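Local structure of importin subunit beta-1 (Saccharomyces cerevisiae, 5OWU) at residues 378-382 / 383-387; 329-332 / 333-337; 664-667 / 668-672. The protein carries proteins into the nucleus as the importin beta subunit, working with importin alpha, which recognises the classical nuclear localization signal of the cargo. All coordinates share one frame; numbering follows the deposited sequence.

Contact 1: 378-382 / 383-387; sequences ITADN and WRNRE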
loop_
_atom_site.group_PDB
_atom_site.type_symbol
_atom_site.label_atom_id
_atom_site.label_comp_id
_atom_site.label_asym_id
_atom_site.label_seq_id
_atom_site.Cartn_x
_atom_site.Cartn_y
_atom_site.Cartn_z
ATOM N N ILE A 378 28.626 -11.939 18.534
ATOM C CA ILE A 378 28.030 -11.000 19.475
ATOM C C ILE A 378 29.071 -10.407 20.426
ATOM O O ILE A 378 28.835 -9.332 20.995
ATOM C CB ILE A 378 26.874 -11.689 20.224
ATOM C CG1 ILE A 378 26.035 -10.664 20.976
ATOM C CG2 ILE A 378 27.395 -12.761 21.168
ATOM C CD1 ILE A 378 24.625 -11.114 21.190
ATOM N N THR A 379 30.229 -11.059 20.589
ATOM C CA THR A 379 31.327 -10.548 21.409
ATOM C C THR A 379 32.552 -10.174 20.580
ATOM O O THR A 379 33.635 -9.985 21.140
ATOM C CB THR A 379 31.731 -11.565 22.479
ATOM O OG1 THR A 379 32.083 -12.806 21.858
ATOM C CG2 THR A 379 30.602 -11.785 23.473
ATOM N N ALA A 380 32.405 -10.055 19.263
ATOM C CA ALA A 380 33.531 -9.704 18.408
ATOM C C ALA A 380 34.047 -8.303 18.727
ATOM O O ALA A 380 33.356 -7.473 19.323
ATOM C CB ALA A 380 33.134 -9.767 16.932
ATOM N N ASP A 381 35.282 -8.040 18.293
ATOM C CA ASP A 381 35.913 -6.747 18.535
ATOM C C ASP A 381 35.415 -5.669 17.583
ATOM O O ASP A 381 35.439 -4.483 17.934
ATOM C CB ASP A 381 37.434 -6.872 18.407
ATOM C CG ASP A 381 38.050 -7.666 19.536
ATOM O OD1 ASP A 381 37.606 -7.496 20.690
ATOM O OD2 ASP A 381 38.975 -8.460 19.267
ATOM N N ASN A 382 34.972 -6.052 16.387
ATOM C CA ASN A 382 34.515 -5.100 15.379
ATOM C C ASN A 382 33.038 -4.795 15.596
ATOM O O ASN A 382 32.218 -5.714 15.688
ATOM C CB ASN A 382 34.741 -5.667 13.976
ATOM C CG ASN A 382 34.609 -4.618 12.886
ATOM O OD1 ASN A 382 33.883 -3.629 13.025
ATOM N ND2 ASN A 382 35.314 -4.838 11.784
ATOM N N TRP A 383 32.700 -3.505 15.676
ATOM C CA TRP A 383 31.309 -3.130 15.907
ATOM C C TRP A 383 30.399 -3.673 14.818
ATOM O O TRP A 383 29.235 -3.990 15.084
ATOM C CB TRP A 383 31.163 -1.605 16.006
ATOM C CG TRP A 383 31.329 -0.858 14.705
ATOM C CD1 TRP A 383 32.466 -0.259 14.241
ATOM C CD2 TRP A 383 30.321 -0.618 13.714
ATOM N NE1 TRP A 383 32.229 0.337 13.025
ATOM C CE2 TRP A 383 30.921 0.132 12.678
ATOM C CE3 TRP A 383 28.973 -0.966 13.598
ATOM C CZ2 TRP A 383 30.219 0.533 11.545
ATOM C CZ3 TRP A 383 28.277 -0.563 12.469
ATOM C CH2 TRP A 383 28.901 0.179 11.459
ATOM N N ARG A 384 30.909 -3.803 13.592
ATOM C CA ARG A 384 30.078 -4.305 12.501
ATOM C C ARG A 384 29.601 -5.725 12.782
ATOM O O ARG A 384 28.473 -6.095 12.430
ATOM C CB ARG A 384 30.854 -4.262 11.188
ATOM C CG ARG A 384 31.171 -2.865 10.688
ATOM C CD ARG A 384 32.047 -2.964 9.449
ATOM N NE ARG A 384 32.143 -1.711 8.703
ATOM C CZ ARG A 384 31.214 -1.262 7.866
ATOM N NH1 ARG A 384 30.093 -1.944 7.673
ATOM N NH2 ARG A 384 31.402 -0.125 7.222
ATOM N N ASN A 385 30.447 -6.534 13.423
ATOM C CA ASN A 385 30.088 -7.919 13.699
ATOM C C ASN A 385 29.102 -8.030 14.858
ATOM O O ASN A 385 28.177 -8.846 14.808
ATOM C CB ASN A 385 31.352 -8.729 13.971
ATOM C CG ASN A 385 32.221 -8.868 12.733
ATOM O OD1 ASN A 385 32.954 -7.952 12.371
ATOM N ND2 ASN A 385 32.128 -10.008 12.070
ATOM N N ARG A 386 29.260 -7.213 15.898
ATOM C CA ARG A 386 28.284 -7.228 16.986
ATOM C C ARG A 386 26.923 -6.724 16.509
ATOM O O ARG A 386 25.879 -7.327 16.819
ATOM C CB ARG A 386 28.796 -6.390 18.155
ATOM C CG ARG A 386 30.201 -6.772 18.637
ATOM C CD ARG A 386 30.525 -6.191 20.012
ATOM N NE ARG A 386 30.576 -4.732 20.017
ATOM C CZ ARG A 386 31.606 -4.017 19.578
ATOM N NH1 ARG A 386 32.676 -4.622 19.074
ATOM N NH2 ARG A 386 31.563 -2.694 19.627
ATOM N N GLU A 387 26.912 -5.626 15.746
ATOM C CA GLU A 387 25.655 -5.122 15.199
ATOM C C GLU A 387 25.001 -6.174 14.313
ATOM O O GLU A 387 23.796 -6.431 14.419
ATOM C CB GLU A 387 25.896 -3.828 14.419
ATOM C CG GLU A 387 24.619 -3.052 14.078
ATOM C CD GLU A 387 23.876 -3.603 12.868
ATOM O OE1 GLU A 387 24.490 -4.348 12.072
ATOM O OE2 GLU A 387 22.675 -3.284 12.710
HETATM O O HOH W 1 34.672 -1.621 16.777
#
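Arg386 folds back from the first turn of helix 383-395 onto the loop that leads into it, within HEAT 9, and its guanidinium gathers two loop carbonyls. Arg386 NH1 gives a hydrogen bond of 2.9 Å to Ala380 O, which lies close to the guanidinium plane (N-H...O 159°), and a weak one to Asp381 O at the same edge. The bend at chi3 (-65°) turns the group back over the start of the helix; Trp383 CA then lies over one face of it, and Arg386 CD passes 3.2 Å from Ala380 O. Outside the loop, Arg386 NE forms a salt bridge with Asp422.

Capping bonds form the second group. Asn382 is the N-cap, its CG anti to the backbone N (chi1 -166°), and OD1 accepts from Arg384 N at 3.0 Å in a nearly straight bond, the donor standing well above the amide plane. Asn382 O accepts from Asn385 N at 3.0 Å and, weakly, from Arg386 N. A water accepts from Trp383 N at 2.9 Å and donates to Asp381 O, extending the bonding at the helix start.

Packing is lighter. Ala380 CB meets Asn385 CB at 3.6 Å, while Asn385 ND2 bonds to Asn377 at the preceding helix end. Over one face of the Trp383 indole, above its centre, lies Arg384 CG; the extended Arg384 chain runs on toward the 333-337 loop.

The loop thus supplies carbonyl oxygens and the helix supplies N-H groups. Polar bonds rather than apolar burial define the corner, and the positive charge of Arg386, already paired with Asp422, probably polarises the two carbonyls it holds.

Contact 2: 329-332 / 333-337; sequences LLNL and LTRQN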
loop_
_atom_site.group_PDB
_atom_site.type_symbol
_atom_site.label_atom_id
_atom_site.label_comp_id
_atom_site.label_asym_id
_atom_site.label_seq_id
_atom_site.Cartn_x
_atom_site.Cartn_y
_atom_site.Cartn_z
ATOM N N LEU A 329 23.903 -14.488 3.333
ATOM C CA LEU A 329 23.127 -13.347 3.829
ATOM C C LEU A 329 23.747 -12.782 5.101
ATOM O O LEU A 329 24.028 -11.570 5.211
ATOM C CB LEU A 329 21.683 -13.771 4.112
ATOM C CG LEU A 329 20.693 -14.018 2.983
ATOM C CD1 LEU A 329 19.381 -14.533 3.574
ATOM C CD2 LEU A 329 20.453 -12.747 2.188
ATOM N N LEU A 330 23.956 -13.662 6.083
ATOM C CA LEU A 330 24.560 -13.248 7.341
ATOM C C LEU A 330 25.845 -12.475 7.083
ATOM O O LEU A 330 26.066 -11.403 7.658
ATOM C CB LEU A 330 24.812 -14.477 8.220
ATOM C CG LEU A 330 23.519 -15.142 8.704
ATOM C CD1 LEU A 330 23.783 -16.529 9.284
ATOM C CD2 LEU A 330 22.824 -14.263 9.737
ATOM N N ASN A 331 26.689 -12.989 6.186
ATOM C CA ASN A 331 27.915 -12.272 5.851
ATOM C C ASN A 331 27.616 -10.885 5.288
ATOM O O ASN A 331 28.385 -9.945 5.515
ATOM C CB ASN A 331 28.748 -13.076 4.854
ATOM C CG ASN A 331 29.999 -12.335 4.416
ATOM O OD1 ASN A 331 30.932 -12.156 5.201
ATOM N ND2 ASN A 331 30.022 -11.893 3.160
ATOM N N LEU A 332 26.517 -10.735 4.546
ATOM C CA LEU A 332 26.186 -9.421 4.015
ATOM C C LEU A 332 25.791 -8.445 5.110
ATOM O O LEU A 332 25.862 -7.230 4.896
ATOM C CB LEU A 332 25.057 -9.522 2.989
ATOM C CG LEU A 332 25.388 -10.240 1.681
ATOM C CD1 LEU A 332 24.129 -10.373 0.826
ATOM C CD2 LEU A 332 26.487 -9.509 0.913
ATOM N N LEU A 333 25.379 -8.941 6.278
ATOM C CA LEU A 333 24.992 -8.022 7.348
ATOM C C LEU A 333 26.128 -7.114 7.819
ATOM O O LEU A 333 25.853 -6.070 8.427
ATOM C CB LEU A 333 24.445 -8.801 8.548
ATOM C CG LEU A 333 23.162 -9.595 8.297
ATOM C CD1 LEU A 333 22.767 -10.357 9.546
ATOM C CD2 LEU A 333 22.031 -8.673 7.855
ATOM N N THR A 334 27.392 -7.469 7.568
ATOM C CA THR A 334 28.513 -6.667 8.051
ATOM C C THR A 334 28.937 -5.585 7.063
ATOM O O THR A 334 30.035 -5.032 7.197
ATOM C CB THR A 334 29.716 -7.555 8.378
ATOM O OG1 THR A 334 30.130 -8.262 7.203
ATOM C CG2 THR A 334 29.366 -8.536 9.481
ATOM N N ARG A 335 28.096 -5.264 6.086
ATOM C CA ARG A 335 28.372 -4.197 5.133
ATOM C C ARG A 335 27.516 -2.962 5.419
ATOM O O ARG A 335 27.001 -2.319 4.505
ATOM C CB ARG A 335 28.160 -4.690 3.703
ATOM C CG ARG A 335 29.031 -5.873 3.332
ATOM C CD ARG A 335 28.876 -6.228 1.862
ATOM N NE ARG A 335 29.532 -7.490 1.513
ATOM C CZ ARG A 335 29.648 -7.953 0.272
ATOM N NH1 ARG A 335 29.157 -7.263 -0.752
ATOM N NH2 ARG A 335 30.249 -9.110 0.050
ATOM N N GLN A 336 27.360 -2.615 6.696
ATOM C CA GLN A 336 26.676 -1.382 7.052
ATOM C C GLN A 336 27.518 -0.172 6.633
ATOM O O GLN A 336 28.648 -0.297 6.157
ATOM C CB GLN A 336 26.402 -1.324 8.556
ATOM C CG GLN A 336 25.948 -2.637 9.200
ATOM C CD GLN A 336 27.106 -3.451 9.754
ATOM O OE1 GLN A 336 28.184 -3.497 9.161
ATOM N NE2 GLN A 336 26.889 -4.096 10.896
ATOM N N ASN A 337 26.959 1.017 6.834
ATOM C CA ASN A 337 27.653 2.266 6.533
ATOM C C ASN A 337 28.395 2.770 7.768
ATOM O O ASN A 337 27.833 2.782 8.869
ATOM C CB ASN A 337 26.650 3.316 6.051
ATOM C CG ASN A 337 25.638 2.744 5.080
ATOM O OD1 ASN A 337 25.975 1.914 4.234
ATOM N ND2 ASN A 337 24.387 3.171 5.208
#
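Asn331 O is gripped twice by Thr334, through a 3.0 Å bond from OG1 and a weak one from the backbone N. The site is the C-terminal end of helix 317-332 in HEAT 8, where the chain leaves through a type I beta turn from Leu332 to Arg335, closed by Arg335 N to Leu332 O at 3.2 Å. Thr334 OG1 sits between its own backbone N and carbonyl carbon (chi1 60°), which swings the hydroxyl back toward the last helical turn. Leu333 N bonds to Leu330 O at 2.9 Å and weakly to Leu329 O.

On the apolar side Leu330 CD2 and Leu333 CD1 are 3.9 Å apart, the two side chains running the same way, and both rest on Ala392 of helix 383-395. Leu332 instead faces Ala283 and Val287 of helix 280-306. Arg335, extended from CG to NE, crosses it and reaches Ser277 O and Asp280 with NH1. Replacing Arg335 by an alanine would probably leave Asp280 without its salt-bridge mate and take the flat group away from the Leu332 methyl it lies against. That methyl, Leu332 CD2, stands over the centre of one guanidinium face, 3.6 Å from Arg335 CZ.

Contact 3: 664-667 / 668-672; sequences ADIS and NSLEE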
loop_
_atom_site.group_PDB
_atom_site.type_symbol
_atom_site.label_atom_id
_atom_site.label_comp_id
_atom_site.label_asym_id
_atom_site.label_seq_id
_atom_site.Cartn_x
_atom_site.Cartn_y
_atom_site.Cartn_z
ATOM N N ALA A 664 -19.899 12.387 13.626
ATOM C CA ALA A 664 -20.053 11.016 14.102
ATOM C C ALA A 664 -20.036 10.957 15.622
ATOM O O ALA A 664 -20.858 10.265 16.233
ATOM C CB ALA A 664 -18.947 10.127 13.530
ATOM N N ASP A 665 -19.113 11.684 16.254
ATOM C CA ASP A 665 -19.030 11.650 17.711
ATOM C C ASP A 665 -20.274 12.246 18.361
ATOM O O ASP A 665 -20.861 11.634 19.260
ATOM C CB ASP A 665 -17.775 12.379 18.189
ATOM C CG ASP A 665 -16.568 11.476 18.225
ATOM O OD1 ASP A 665 -16.713 10.335 18.714
ATOM O OD2 ASP A 665 -15.487 11.892 17.751
ATOM N N ILE A 666 -20.703 13.434 17.925
ATOM C CA ILE A 666 -21.812 14.071 18.635
ATOM C C ILE A 666 -23.118 13.330 18.378
ATOM O O ILE A 666 -24.020 13.343 19.225
ATOM C CB ILE A 666 -21.944 15.568 18.284
ATOM C CG1 ILE A 666 -22.222 15.782 16.798
ATOM C CG2 ILE A 666 -20.694 16.336 18.713
ATOM C CD1 ILE A 666 -22.802 17.142 16.497
ATOM N N SER A 667 -23.257 12.674 17.225
ATOM C CA SER A 667 -24.457 11.873 17.008
ATOM C C SER A 667 -24.605 10.804 18.083
ATOM O O SER A 667 -25.728 10.466 18.470
ATOM C CB SER A 667 -24.429 11.239 15.619
ATOM O OG SER A 667 -23.645 10.060 15.608
ATOM N N ASN A 668 -23.492 10.267 18.580
ATOM C CA ASN A 668 -23.526 9.266 19.639
ATOM C C ASN A 668 -23.569 9.893 21.030
ATOM O O ASN A 668 -24.286 9.400 21.908
ATOM C CB ASN A 668 -22.310 8.341 19.523
ATOM C CG ASN A 668 -22.238 7.628 18.176
ATOM O OD1 ASN A 668 -23.197 6.981 17.749
ATOM N ND2 ASN A 668 -21.099 7.750 17.499
ATOM N N SER A 669 -22.829 10.982 21.247
ATOM C CA SER A 669 -22.687 11.555 22.583
ATOM C C SER A 669 -23.842 12.472 22.984
ATOM O O SER A 669 -24.053 12.685 24.183
ATOM C CB SER A 669 -21.374 12.339 22.676
ATOM O OG SER A 669 -21.429 13.513 21.881
ATOM N N LEU A 670 -24.582 13.036 22.030
ATOM C CA LEU A 670 -25.666 13.951 22.373
ATOM C C LEU A 670 -26.995 13.246 22.608
ATOM O O LEU A 670 -27.923 13.870 23.139
ATOM C CB LEU A 670 -25.841 15.010 21.279
ATOM C CG LEU A 670 -24.727 16.051 21.145
ATOM C CD1 LEU A 670 -25.082 17.041 20.074
ATOM C CD2 LEU A 670 -24.465 16.788 22.449
ATOM N N GLU A 671 -27.106 11.970 22.243
ATOM C CA GLU A 671 -28.336 11.190 22.436
ATOM C C GLU A 671 -29.508 12.011 21.889
ATOM O O GLU A 671 -29.421 12.513 20.760
ATOM C CB GLU A 671 -28.447 10.785 23.904
ATOM C CG GLU A 671 -27.229 10.053 24.439
ATOM C CD GLU A 671 -27.497 9.350 25.758
ATOM O OE1 GLU A 671 -28.533 8.660 25.871
ATOM O OE2 GLU A 671 -26.669 9.489 26.682
ATOM N N GLU A 672 -30.591 12.190 22.650
ATOM C CA GLU A 672 -31.792 12.848 22.135
ATOM C C GLU A 672 -31.471 14.212 21.537
ATOM O O GLU A 672 -32.002 14.586 20.478
ATOM C CB GLU A 672 -32.829 13.001 23.256
ATOM C CG GLU A 672 -33.042 11.755 24.119
ATOM C CD GLU A 672 -32.124 11.695 25.341
ATOM O OE1 GLU A 672 -31.368 12.663 25.579
ATOM O OE2 GLU A 672 -32.156 10.672 26.058
#
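Ser667 and Asn668 turn their polar ends back toward Ala664 O by different torsions. Ser667 OG lies between its backbone N and carbonyl carbon (chi1 82°) and gives Ala664 O a 2.9 Å hydrogen bond, whereas Asn668 CG, set beside its own N (chi1 -58°), brings ND2 to 2.8 Å from the same oxygen at an angle too poor for a bond. The other end of that amide, OD1, bonds to Asn712 of helix 698-713.

One residue on, Asp665 O accepts from Ser669 N at 2.9 Å and weakly from Asn668 N. These are the closing turns of helix 655-669 in HEAT 15, an alpha-helical repeat. Asp665 itself directs its carboxylate to a salt bridge with Arg585, while the Ser667 side chain packs against Asp708 and Phe674. Leu670 N continues the helical bonding to Ile666 O at 2.9 Å. Leu670 CD1 is 3.9 Å from Ile666 CB, and Leu670 CB 3.2 Å from Ile666 O. Ile666 also touches Ala626 of helix 615-629. Just beyond, Glu671 leaves helical geometry with a positive phi (49°), and its buried backbone N finds no partner.

Contacts 1 and 2 are neighbours, their centres about 12 Å apart, in the consecutive repeats HEAT 9 and HEAT 8, respectively. Arg384 NH1 of contact 1 probably bonds to Gln336 O of contact 2, and Glu387 OE1 to Gln336 NE2, so the loop leaving one helix is tied to the start of another. Contact 1, at the surface, opens a helix with a cap and arginine-held carbonyls. Contacts 2 and 3, both partly buried, lie at C-terminal ends and add leucine or isoleucine packing; a hydroxyl bonds back to a helical carbonyl in each. Contact 3, in HEAT 15, is remote, its centre about 56 Å from that of contact 2.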